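Local coordinates for DPS family protein (Vibrio cholerae O1 biovar El Tor, PDB 3IQ1) that probably oxidises and stores iron, as a Dps-family member of the ferritin-like superfamily assembled into a shell of twelve subunits, at residues A54-I59 with Q108-G113; N21-L26 with A138-Y143; R80-F85 with L89-I94; T61-K66 with D112-L117; E126-G129 with G135-A138. All blocks are in the same frame, centred on the assembly; numbering follows the deposited sequence.

Interaction 1: residues A54-I59 with Q108-G113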
# COMPACT_ATOMS: atom_id res chain seq x y z
N ALA B 54 -7.99 1.89 -24.14
CA ALA B 54 -7.11 1.47 -23.05
C ALA B 54 -5.80 0.86 -23.58
O ALA B 54 -4.71 1.18 -23.06
CB ALA B 54 -7.81 0.50 -22.09
N LYS B 55 -5.88 0.00 -24.61
CA LYS B 55 -4.67 -0.62 -25.17
C LYS B 55 -3.69 0.38 -25.76
O LYS B 55 -2.48 0.29 -25.52
CB LYS B 55 -5.03 -1.70 -26.18
CG LYS B 55 -3.87 -2.50 -26.78
CD LYS B 55 -2.92 -3.14 -25.79
CE LYS B 55 -3.65 -4.11 -24.89
NZ LYS B 55 -2.66 -4.94 -24.06
N PHE B 56 -4.21 1.33 -26.51
CA PHE B 56 -3.38 2.36 -27.14
C PHE B 56 -2.69 3.19 -26.06
O PHE B 56 -1.53 3.57 -26.23
CB PHE B 56 -4.16 3.21 -28.12
CG PHE B 56 -4.64 2.45 -29.34
CD1 PHE B 56 -3.84 1.51 -29.97
CD2 PHE B 56 -5.85 2.73 -29.88
CE1 PHE B 56 -4.32 0.83 -31.10
CE2 PHE B 56 -6.31 2.10 -30.99
CZ PHE B 56 -5.55 1.13 -31.60
N GLU B 57 -3.40 3.52 -24.98
CA GLU B 57 -2.77 4.21 -23.86
C GLU B 57 -1.64 3.40 -23.22
O GLU B 57 -0.57 3.94 -22.93
CB GLU B 57 -3.82 4.62 -22.82
CG GLU B 57 -3.26 5.34 -21.64
CD GLU B 57 -4.31 5.67 -20.58
OE1 GLU B 57 -5.20 4.84 -20.30
OE2 GLU B 57 -4.16 6.73 -19.96
N GLU B 58 -1.84 2.10 -23.03
CA GLU B 58 -0.77 1.24 -22.52
C GLU B 58 0.45 1.33 -23.44
O GLU B 58 1.58 1.47 -22.97
CB GLU B 58 -1.29 -0.19 -22.45
CG GLU B 58 -0.29 -1.16 -22.02
CD GLU B 58 -0.78 -2.59 -22.10
OE1 GLU B 58 -2.00 -2.78 -22.22
OE2 GLU B 58 0.06 -3.49 -21.99
N ILE B 59 0.20 1.26 -24.72
CA ILE B 59 1.26 1.24 -25.72
C ILE B 59 2.02 2.57 -25.76
O ILE B 59 3.25 2.57 -25.68
CB ILE B 59 0.76 0.82 -27.08
CG1 ILE B 59 0.40 -0.69 -26.98
CG2 ILE B 59 1.82 1.14 -28.13
CD1 ILE B 59 -0.27 -1.28 -28.17
N GLN B 108 -2.74 -2.09 -37.40
CA GLN B 108 -1.76 -2.30 -38.49
C GLN B 108 -0.67 -1.23 -38.51
O GLN B 108 0.51 -1.51 -38.78
CB GLN B 108 -2.47 -2.34 -39.84
CG GLN B 108 -1.56 -2.82 -40.99
CD GLN B 108 -1.02 -4.23 -40.78
OE1 GLN B 108 -1.78 -5.18 -40.52
NE2 GLN B 108 0.30 -4.38 -40.86
N GLY B 109 -1.08 0.01 -38.22
CA GLY B 109 -0.12 1.14 -38.08
C GLY B 109 0.94 0.83 -37.05
O GLY B 109 2.13 1.04 -37.27
N LEU B 110 0.49 0.27 -35.96
CA LEU B 110 1.41 -0.10 -34.87
C LEU B 110 2.34 -1.18 -35.35
O LEU B 110 3.56 -1.08 -35.13
CB LEU B 110 0.62 -0.55 -33.63
CG LEU B 110 -0.10 0.58 -32.86
CD1 LEU B 110 -0.77 -0.05 -31.65
CD2 LEU B 110 0.87 1.67 -32.35
N VAL B 111 1.81 -2.24 -35.97
CA VAL B 111 2.67 -3.31 -36.46
C VAL B 111 3.76 -2.74 -37.39
O VAL B 111 4.96 -3.09 -37.29
CB VAL B 111 1.85 -4.39 -37.14
CG1 VAL B 111 2.75 -5.40 -37.96
CG2 VAL B 111 1.06 -5.18 -36.08
N ASP B 112 3.34 -1.92 -38.33
CA ASP B 112 4.28 -1.42 -39.32
C ASP B 112 5.35 -0.50 -38.70
O ASP B 112 6.53 -0.59 -39.08
CB ASP B 112 3.51 -0.70 -40.39
CG ASP B 112 2.62 -1.66 -41.22
OD1 ASP B 112 2.91 -2.88 -41.28
OD2 ASP B 112 1.69 -1.19 -41.90
N GLY B 113 4.94 0.32 -37.75
CA GLY B 113 5.84 1.23 -37.03
C GLY B 113 6.85 0.44 -36.19
O GLY B 113 8.06 0.69 -36.22
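Leu110 meets Phe56 and Ile59 through a single methyl, its CD1, and the whole contact between 54-59 and 108-113 turns on that atom. Along 108-113, Gln108 comes first and serves its own helix: its NE2 gives a hydrogen bond of 3.0 Å to Asp112 OD1, staying in the plane of its own amide while reaching the carboxylate from above the carboxylate plane. Leu110 follows. Its CG is anti to the carbonyl carbon (chi1 -72°) and its CD1 anti to CA (chi2 -178°), an extended shape that carries CD1 far across the gap between helices whose CA atoms, at Ile59 and Leu110, are 9.2 Å apart. There CD1 comes to the rim of the Phe56 ring, near the ring plane, 3.7 Å from Phe56 CE1. Against Ile59 the approach is tip to tip, with Leu110 CD1 3.7 Å from Ile59 CD1. Such long apolar reaches illustrate how a ferritin-like four-helix bundle fills its interior between diagonal helices: helices 49-76 and 103-131 run parallel and face each other diagonally, with Phe33 of helix 13-43 and Leu154 of helix 134-158 also packing on Leu110. Val111, next in line, turns to helix 134-158, where its side chain touches Leu154 and Asn155. On the other segment Lys55 NZ forms a salt bridge with Glu58 OE1, 2.9 Å long, while Lys55 also makes a cation-pi contact with Phe50 of a neighbouring subunit.

Interaction 2: residues N21-L26 with A138-Y143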
# COMPACT_ATOMS: atom_id res chain seq x y z
N ASN B 21 24.22 9.53 -33.32
CA ASN B 21 23.50 9.91 -34.55
C ASN B 21 22.38 8.90 -34.91
O ASN B 21 21.22 9.30 -35.19
CB ASN B 21 24.45 10.02 -35.72
CG ASN B 21 25.42 11.18 -35.61
OD1 ASN B 21 25.23 12.09 -34.82
ND2 ASN B 21 26.48 11.16 -36.47
N ALA B 22 22.71 7.62 -34.83
CA ALA B 22 21.74 6.56 -35.13
C ALA B 22 20.64 6.51 -34.07
O ALA B 22 19.44 6.34 -34.41
CB ALA B 22 22.43 5.19 -35.18
N LEU B 23 21.03 6.69 -32.80
CA LEU B 23 20.08 6.77 -31.73
C LEU B 23 19.10 7.97 -31.88
O LEU B 23 17.93 7.88 -31.52
CB LEU B 23 20.74 6.77 -30.37
CG LEU B 23 21.43 5.44 -29.93
CD1 LEU B 23 22.36 5.72 -28.77
CD2 LEU B 23 20.40 4.35 -29.57
N ASN B 24 19.61 9.09 -32.33
CA ASN B 24 18.79 10.24 -32.58
C ASN B 24 17.81 9.98 -33.69
O ASN B 24 16.64 10.41 -33.59
CB ASN B 24 19.65 11.47 -32.94
CG ASN B 24 19.84 12.39 -31.82
OD1 ASN B 24 20.97 12.94 -31.62
ND2 ASN B 24 18.78 12.62 -31.06
N ASN B 25 18.21 9.26 -34.74
CA ASN B 25 17.22 8.91 -35.80
C ASN B 25 16.16 7.98 -35.25
O ASN B 25 14.99 8.06 -35.56
CB ASN B 25 17.90 8.33 -37.03
CG ASN B 25 18.66 9.36 -37.81
OD1 ASN B 25 18.33 10.58 -37.78
ND2 ASN B 25 19.67 8.89 -38.57
N LEU B 26 16.58 7.08 -34.38
CA LEU B 26 15.62 6.21 -33.71
C LEU B 26 14.62 7.01 -32.87
O LEU B 26 13.43 6.73 -32.89
CB LEU B 26 16.33 5.18 -32.85
CG LEU B 26 15.48 4.13 -32.11
CD1 LEU B 26 14.74 3.20 -33.03
CD2 LEU B 26 16.38 3.36 -31.15
N ALA B 138 22.84 -3.04 -24.55
CA ALA B 138 21.93 -3.54 -23.55
C ALA B 138 20.59 -2.87 -23.71
O ALA B 138 19.58 -3.47 -23.53
CB ALA B 138 22.50 -3.30 -22.13
N LEU B 139 20.58 -1.57 -23.98
CA LEU B 139 19.32 -0.85 -24.20
C LEU B 139 18.57 -1.39 -25.41
O LEU B 139 17.38 -1.63 -25.35
CB LEU B 139 19.59 0.65 -24.40
CG LEU B 139 18.37 1.58 -24.39
CD1 LEU B 139 17.68 1.48 -23.00
CD2 LEU B 139 18.67 3.06 -24.69
N MSE B 140 19.28 -1.58 -26.51
CA MSE B 140 18.66 -2.11 -27.72
C MSE B 140 18.10 -3.50 -27.47
O MSE B 140 17.01 -3.82 -27.94
CB MSE B 140 19.63 -2.11 -28.90
CG MSE B 140 20.08 -0.77 -29.38
SE MSE B 140 18.80 0.52 -29.90
CE MSE B 140 18.54 1.30 -28.13
N SER B 141 18.83 -4.32 -26.71
CA SER B 141 18.39 -5.65 -26.38
C SER B 141 17.05 -5.66 -25.66
O SER B 141 16.12 -6.41 -26.00
CB SER B 141 19.46 -6.36 -25.57
OG SER B 141 19.02 -7.63 -25.08
N ASP B 142 16.95 -4.79 -24.67
CA ASP B 142 15.71 -4.62 -23.92
C ASP B 142 14.58 -4.23 -24.87
O ASP B 142 13.48 -4.79 -24.81
CB ASP B 142 15.84 -3.55 -22.85
CG ASP B 142 16.67 -3.99 -21.66
OD1 ASP B 142 17.00 -5.19 -21.53
OD2 ASP B 142 16.93 -3.15 -20.82
N TYR B 143 14.81 -3.24 -25.73
CA TYR B 143 13.76 -2.76 -26.60
C TYR B 143 13.30 -3.81 -27.59
O TYR B 143 12.10 -4.00 -27.83
CB TYR B 143 14.19 -1.50 -27.36
CG TYR B 143 14.37 -0.23 -26.51
CD1 TYR B 143 14.27 -0.24 -25.11
CD2 TYR B 143 14.62 0.96 -27.10
CE1 TYR B 143 14.40 0.92 -24.34
CE2 TYR B 143 14.82 2.13 -26.34
CZ TYR B 143 14.70 2.09 -24.96
OH TYR B 143 14.85 3.23 -24.26
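Met140, present as selenomethionine, reaches from helix 134-158 to Leu23 and Leu26 on helix 13-43. Its CB and CG serve as the stem. CG lies beside the backbone N (chi1 -65°), and further bends at chi2 and chi3 (-56° and 88°) fold the chain so that selenium touches both leucines and the methyl turns to Leu23. The selenium comes first: SE lies 3.9 Å from Leu26 CD2, the two side chains reaching toward each other tip to tip, and 4.2 Å from Leu23 CD2. Past it comes the methyl, with Met140 CE 3.9 Å from Leu23 CD2, in an oblique crossing. The three buried side chains thus interlock through van der Waals contact alone, without a hydrogen bond between the segments. Around them, Leu23 also packs on Leu70 of helix 49-76 and Leu26 on Gln120 and Gln121 of helix 103-131, while the outer side of 138-143 faces other subunits, where Asp142 forms a salt bridge with Arg145 of a neighbouring chain. Helices 13-43 and 134-158 run parallel here, their CA atoms 9.8 Å apart at Leu23 and Met140, a spacing filled by Met140 together with the two leucines: this is the diagonal pairing of first and last helix in the ferritin-like four-helix bundle.

Interaction 3: residues R80-F85 with L89-I94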
# COMPACT_ATOMS: atom_id res chain seq x y z
N ARG B 80 23.87 15.40 -28.31
CA ARG B 80 22.67 16.20 -28.16
C ARG B 80 21.42 15.45 -28.61
O ARG B 80 21.32 15.14 -29.77
CB ARG B 80 22.84 17.42 -29.09
CG ARG B 80 21.64 18.35 -29.17
CD ARG B 80 21.92 19.47 -30.14
NE ARG B 80 20.84 20.45 -30.29
CZ ARG B 80 19.72 20.27 -30.99
NH1 ARG B 80 19.44 19.12 -31.59
NH2 ARG B 80 18.83 21.25 -31.04
N PRO B 81 20.46 15.21 -27.72
CA PRO B 81 19.23 14.58 -28.23
C PRO B 81 18.38 15.58 -29.00
O PRO B 81 18.17 16.69 -28.51
CB PRO B 81 18.45 14.24 -26.99
CG PRO B 81 19.10 15.02 -25.88
CD PRO B 81 20.42 15.49 -26.29
N MSE B 82 17.88 15.17 -30.14
CA MSE B 82 16.92 15.96 -30.86
C MSE B 82 15.72 16.23 -29.93
O MSE B 82 15.25 15.32 -29.26
CB MSE B 82 16.46 15.25 -32.11
CG MSE B 82 16.74 15.94 -33.32
SE MSE B 82 16.02 14.90 -34.89
CE MSE B 82 17.21 13.66 -34.82
N HIS B 83 15.26 17.46 -29.91
CA HIS B 83 14.25 17.90 -28.96
C HIS B 83 13.33 18.95 -29.54
O HIS B 83 12.88 19.86 -28.86
CB HIS B 83 14.87 18.32 -27.62
CG HIS B 83 15.96 19.35 -27.73
ND1 HIS B 83 15.80 20.67 -27.35
CD2 HIS B 83 17.23 19.24 -28.16
CE1 HIS B 83 16.95 21.32 -27.53
NE2 HIS B 83 17.83 20.47 -28.02
N SER B 84 12.99 18.79 -30.82
CA SER B 84 11.96 19.60 -31.46
C SER B 84 11.17 18.78 -32.46
O SER B 84 11.72 17.91 -33.13
CB SER B 84 12.56 20.81 -32.20
OG SER B 84 13.43 20.44 -33.26
N PHE B 85 9.89 19.12 -32.56
CA PHE B 85 8.98 18.53 -33.57
C PHE B 85 9.58 18.71 -34.95
O PHE B 85 9.55 17.81 -35.76
CB PHE B 85 7.60 19.21 -33.54
CG PHE B 85 6.76 18.94 -32.28
CD1 PHE B 85 7.01 17.90 -31.39
CD2 PHE B 85 5.65 19.74 -32.04
CE1 PHE B 85 6.19 17.72 -30.25
CE2 PHE B 85 4.83 19.53 -30.94
CZ PHE B 85 5.10 18.54 -30.04
N LEU B 89 10.45 15.59 -37.47
CA LEU B 89 9.82 15.42 -38.77
C LEU B 89 10.84 15.33 -39.91
O LEU B 89 10.59 14.64 -40.91
CB LEU B 89 8.85 16.56 -39.03
CG LEU B 89 7.56 16.50 -38.24
CD1 LEU B 89 6.77 17.77 -38.47
CD2 LEU B 89 6.73 15.28 -38.55
N LYS B 90 11.96 16.05 -39.80
CA LYS B 90 13.03 15.97 -40.78
C LYS B 90 13.70 14.61 -40.80
O LYS B 90 14.08 14.12 -41.86
CB LYS B 90 14.07 17.05 -40.53
CG LYS B 90 15.08 17.21 -41.62
CD LYS B 90 15.90 18.47 -41.41
CE LYS B 90 17.22 18.44 -42.20
NZ LYS B 90 17.92 19.77 -42.10
N ALA B 91 13.87 14.01 -39.64
CA ALA B 91 14.66 12.76 -39.48
C ALA B 91 13.87 11.47 -39.55
O ALA B 91 14.46 10.43 -39.86
CB ALA B 91 15.42 12.78 -38.14
N ALA B 92 12.58 11.48 -39.24
CA ALA B 92 11.83 10.23 -39.09
C ALA B 92 11.53 9.55 -40.42
O ALA B 92 11.29 10.24 -41.43
CB ALA B 92 10.54 10.50 -38.40
N GLN B 93 11.54 8.23 -40.41
CA GLN B 93 11.04 7.39 -41.48
C GLN B 93 9.56 7.09 -41.28
O GLN B 93 8.81 7.07 -42.19
CB GLN B 93 11.81 6.06 -41.64
CG GLN B 93 11.28 5.29 -42.88
CD GLN B 93 11.67 3.80 -43.03
OE1 GLN B 93 12.46 3.29 -42.32
NE2 GLN B 93 11.07 3.14 -43.98
N ILE B 94 9.15 6.87 -40.04
CA ILE B 94 7.73 6.65 -39.76
C ILE B 94 6.95 7.93 -40.14
O ILE B 94 7.37 9.04 -39.77
CB ILE B 94 7.48 6.29 -38.28
CG1 ILE B 94 8.11 4.94 -37.98
CG2 ILE B 94 5.99 6.24 -37.97
CD1 ILE B 94 7.98 4.44 -36.50
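Met82 owes its contact with Ala91 to two torsions. Its chi1 of -119° departs from the usual staggered positions, and a bend at chi3 (-73°) folds the end of the selenomethionine chain so that selenium and methyl both border one small group: Ala91 CB lies 3.9 Å from Met82 SE and equally far from Met82 CE. Leu89 shows a second effect of rotation. With CG beside its backbone N, the branch point CG comes within 3.4 Å of Phe85 O, the same carbonyl that takes the hydrogen bond from Leu89 N. That bond is 2.9 Å long from Leu89 N to Phe85 O and nearly straight, with an angle of 164° at the hydrogen; it is an i to i+4 link in the first turn of helix 85-91. Ser84 holds the N-cap position ahead of it, and its OG accepts a hydrogen bond from Gly87 N. Ala91 ends the helix, and the chain leaves helical geometry at Ala92. Phe85 stacks on Phe85 of a neighbouring subunit, and Arg80 forms a salt bridge with Asp99 of that same neighbouring subunit. A short capped helix in the long connection between the second and third bundle helices, placed at a subunit interface, is a hallmark of the Dps family.

Interaction 4: residues T61-K66 with D112-L117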
# COMPACT_ATOMS: atom_id res chain seq x y z
N THR B 61 2.24 4.81 -23.38
CA THR B 61 2.86 4.98 -22.07
C THR B 61 4.23 4.29 -22.07
O THR B 61 5.22 4.84 -21.56
CB THR B 61 1.93 4.47 -20.98
OG1 THR B 61 0.75 5.29 -20.97
CG2 THR B 61 2.58 4.58 -19.63
N ASP B 62 4.27 3.07 -22.60
CA ASP B 62 5.51 2.28 -22.70
C ASP B 62 6.47 2.98 -23.70
O ASP B 62 7.67 3.08 -23.45
CB ASP B 62 5.17 0.83 -23.10
CG ASP B 62 4.58 -0.01 -21.94
OD1 ASP B 62 4.80 0.37 -20.74
OD2 ASP B 62 3.91 -1.06 -22.19
N LEU B 63 5.95 3.53 -24.82
CA LEU B 63 6.82 4.28 -25.74
C LEU B 63 7.46 5.49 -25.10
O LEU B 63 8.63 5.80 -25.35
CB LEU B 63 6.03 4.71 -26.99
CG LEU B 63 5.51 3.69 -28.03
CD1 LEU B 63 4.64 4.34 -29.11
CD2 LEU B 63 6.72 2.92 -28.66
N GLN B 64 6.69 6.16 -24.22
CA GLN B 64 7.15 7.37 -23.57
C GLN B 64 8.31 7.01 -22.64
O GLN B 64 9.31 7.75 -22.63
CB GLN B 64 6.04 8.04 -22.77
CG GLN B 64 6.56 9.31 -22.13
CD GLN B 64 6.24 10.52 -22.96
OE1 GLN B 64 6.36 10.53 -24.18
NE2 GLN B 64 5.76 11.56 -22.28
N LEU B 65 8.20 5.89 -21.95
CA LEU B 65 9.31 5.41 -21.10
C LEU B 65 10.58 5.25 -21.95
O LEU B 65 11.68 5.64 -21.54
CB LEU B 65 8.99 4.07 -20.38
CG LEU B 65 7.88 4.14 -19.30
CD1 LEU B 65 7.48 2.78 -18.73
CD2 LEU B 65 8.33 5.03 -18.19
N LYS B 66 10.42 4.66 -23.12
CA LYS B 66 11.56 4.38 -24.02
C LYS B 66 12.15 5.63 -24.58
O LYS B 66 13.36 5.73 -24.69
CB LYS B 66 11.16 3.40 -25.10
CG LYS B 66 10.95 1.97 -24.53
CD LYS B 66 10.69 0.88 -25.56
CE LYS B 66 10.65 -0.53 -25.00
NZ LYS B 66 9.40 -0.81 -24.18
N ASP B 112 3.34 -1.92 -38.33
CA ASP B 112 4.28 -1.42 -39.32
C ASP B 112 5.35 -0.50 -38.70
O ASP B 112 6.53 -0.59 -39.08
CB ASP B 112 3.51 -0.70 -40.39
CG ASP B 112 2.62 -1.66 -41.22
OD1 ASP B 112 2.91 -2.88 -41.28
OD2 ASP B 112 1.69 -1.19 -41.90
N GLY B 113 4.94 0.32 -37.75
CA GLY B 113 5.84 1.23 -37.03
C GLY B 113 6.85 0.44 -36.19
O GLY B 113 8.06 0.69 -36.22
N PHE B 114 6.35 -0.54 -35.44
CA PHE B 114 7.25 -1.39 -34.65
C PHE B 114 8.22 -2.15 -35.54
O PHE B 114 9.36 -2.43 -35.15
CB PHE B 114 6.50 -2.36 -33.70
CG PHE B 114 6.01 -1.72 -32.44
CD1 PHE B 114 6.92 -1.21 -31.51
CD2 PHE B 114 4.64 -1.63 -32.15
CE1 PHE B 114 6.47 -0.62 -30.36
CE2 PHE B 114 4.20 -1.04 -30.99
CZ PHE B 114 5.11 -0.54 -30.09
N SER B 115 7.79 -2.50 -36.74
CA SER B 115 8.70 -3.18 -37.59
C SER B 115 9.95 -2.32 -37.96
O SER B 115 11.07 -2.84 -38.01
CB SER B 115 7.93 -3.83 -38.74
OG SER B 115 6.99 -4.84 -38.20
N ILE B 116 9.76 -1.02 -38.16
CA ILE B 116 10.83 -0.02 -38.34
C ILE B 116 11.69 0.14 -37.07
O ILE B 116 12.91 0.09 -37.13
CB ILE B 116 10.26 1.35 -38.81
CG1 ILE B 116 9.80 1.21 -40.27
CG2 ILE B 116 11.28 2.41 -38.65
CD1 ILE B 116 9.01 2.36 -40.80
N LEU B 117 11.06 0.31 -35.92
CA LEU B 117 11.83 0.40 -34.69
C LEU B 117 12.71 -0.84 -34.52
O LEU B 117 13.88 -0.76 -34.16
CB LEU B 117 10.91 0.60 -33.47
CG LEU B 117 10.04 1.87 -33.50
CD1 LEU B 117 9.30 1.96 -32.13
CD2 LEU B 117 10.88 3.11 -33.78
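This is apolar core packing between helices 49-76 and 103-131, deep in the subunit, in which Leu63 is set against Phe114 and, more distantly, Leu117. The CA atoms of Leu63 and Phe114 are 10.6 Å apart, so the gap is spanned by side chains. One branch of the leucine does the touching: Leu63 CD2 lies 3.9 Å from Phe114 CE1 and 4.1 Å from Phe114 CZ, on a slanting line to the ring. Phe114 keeps CG beside its backbone N (chi1 -80°), a rotation from which the ring extends across and offers its far end, CE1 and CZ, to the methyl. Leu117, one turn further on, leaves its CD1 4.4 Å from Leu63 CD2, a looser touch. Leu63 and the residues before it in the same stripe, Phe56 and Ile59, recur every three or four positions, as do Leu110, Phe114 and Leu117 opposite; this is the heptad-like spacing by which helices of a ferritin-like bundle line a shared core, consistent with a coiled coil predicted for 53-80. The Phe114 ring is also met by Phe33 of helix 13-43 in an edge-to-face pair and by Leu150 and Val151 of helix 134-158. Beside this apolar patch Lys66, itself buried, forms a salt bridge through NZ with Glu146 of helix 134-158.

Interaction 5: residues E126-G129 with G135-A138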
# COMPACT_ATOMS: atom_id res chain seq x y z
N GLU B 126 23.95 -4.07 -33.56
CA GLU B 126 25.11 -4.63 -34.27
C GLU B 126 26.28 -3.65 -34.24
O GLU B 126 27.42 -4.04 -33.98
CB GLU B 126 24.73 -4.91 -35.73
CG GLU B 126 25.76 -5.68 -36.48
CD GLU B 126 25.29 -6.19 -37.86
OE1 GLU B 126 24.07 -6.38 -38.08
OE2 GLU B 126 26.18 -6.42 -38.71
N LEU B 127 26.02 -2.38 -34.51
CA LEU B 127 27.09 -1.36 -34.55
C LEU B 127 27.72 -1.25 -33.16
O LEU B 127 28.94 -1.17 -33.00
CB LEU B 127 26.49 -0.02 -34.97
CG LEU B 127 27.49 1.14 -35.02
CD1 LEU B 127 28.64 0.84 -36.01
CD2 LEU B 127 26.74 2.44 -35.44
N ALA B 128 26.88 -1.20 -32.12
CA ALA B 128 27.37 -1.06 -30.77
C ALA B 128 28.26 -2.26 -30.40
O ALA B 128 29.27 -2.12 -29.72
CB ALA B 128 26.21 -0.96 -29.79
N GLY B 129 27.87 -3.44 -30.85
CA GLY B 129 28.67 -4.65 -30.58
C GLY B 129 30.06 -4.61 -31.20
O GLY B 129 31.06 -5.09 -30.61
N GLY B 135 26.64 -0.55 -22.95
CA GLY B 135 25.48 0.20 -22.46
C GLY B 135 24.40 0.46 -23.51
O GLY B 135 23.21 0.34 -23.26
N THR B 136 24.85 0.78 -24.73
CA THR B 136 23.94 0.97 -25.84
C THR B 136 23.37 -0.34 -26.29
O THR B 136 22.17 -0.45 -26.51
CB THR B 136 24.59 1.72 -27.00
OG1 THR B 136 25.02 3.00 -26.55
CG2 THR B 136 23.62 1.89 -28.23
N SER B 137 24.23 -1.37 -26.38
CA SER B 137 23.76 -2.71 -26.75
C SER B 137 22.64 -3.20 -25.85
O SER B 137 21.64 -3.74 -26.32
CB SER B 137 24.92 -3.72 -26.67
OG SER B 137 25.79 -3.52 -27.76
N ALA B 138 22.84 -3.04 -24.55
CA ALA B 138 21.93 -3.54 -23.55
C ALA B 138 20.59 -2.87 -23.71
O ALA B 138 19.58 -3.47 -23.53
CB ALA B 138 22.50 -3.30 -22.13
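Ala128 packs its methyl against Thr136 and Ser137, where helices 103-131 and 134-158 come close together near their shared turn. Along 126-129, Leu127 points its side chain elsewhere, onto Lys18 and Leu19 of helix 13-43. Ala128, which follows, carries the contact. With no atom beyond CB, it lets the backbones approach until the CA atoms of Ala128 and Ser137 are 5.6 Å apart. Its CB faces the Thr136 CG2 methyl, at 4.2 Å, and the backbone N of Ser137, at 4.0 Å. Ser137 is modelled in two conformers, and in the one described here its OG comes nearer still, 3.3 Å from Ala128 CB. Thr136 presents its methyl because its hydroxyl is turned to lie beside the backbone N (chi1 -60°), which places CG2 anti to N. The hydroxyl itself is engaged with Asp133 OD2 and Arg73 NE, so the polar branch of the threonine is satisfied while the apolar one faces the alanine. The setting is a helical hairpin, in which a short turn joins the antiparallel third and fourth helices of the ferritin-like bundle, and small residues at its base permit the closeness. Gly129, last in line, borders the same serine conformer, with Gly129 N 3.7 Å from Ser137 OG and no hydrogen bond; in that conformer the hydroxyl pairs instead with Asp133 O in the turn. Leu19 of helix 13-43 also packs on Ala128.

How the interactions relate
From the N terminus, helix 13-43 supplies the first half of interaction 2, whose loop closes only at 138-143 and so encloses interactions 1, 3 and 4. Helix 49-76 next opens interactions 1 and 4, which overlap: both close on helix 103-131, share Asp112 and Gly113, and have centres 8 Å apart. Interaction 3, in the connection between those helices, nests within both; Ile94 meets Gly113, and Met82 packs on Asn24 of helix 13-43. Interaction 5 follows interactions 1, 3 and 4 in series, joining helices 103-131 and 134-158, and ends on the same stretch as interaction 2, sharing Ala138. Interactions 1, 2 and 4 thus knit the diagonals of the bundle, while 3 and 5 shape its connections.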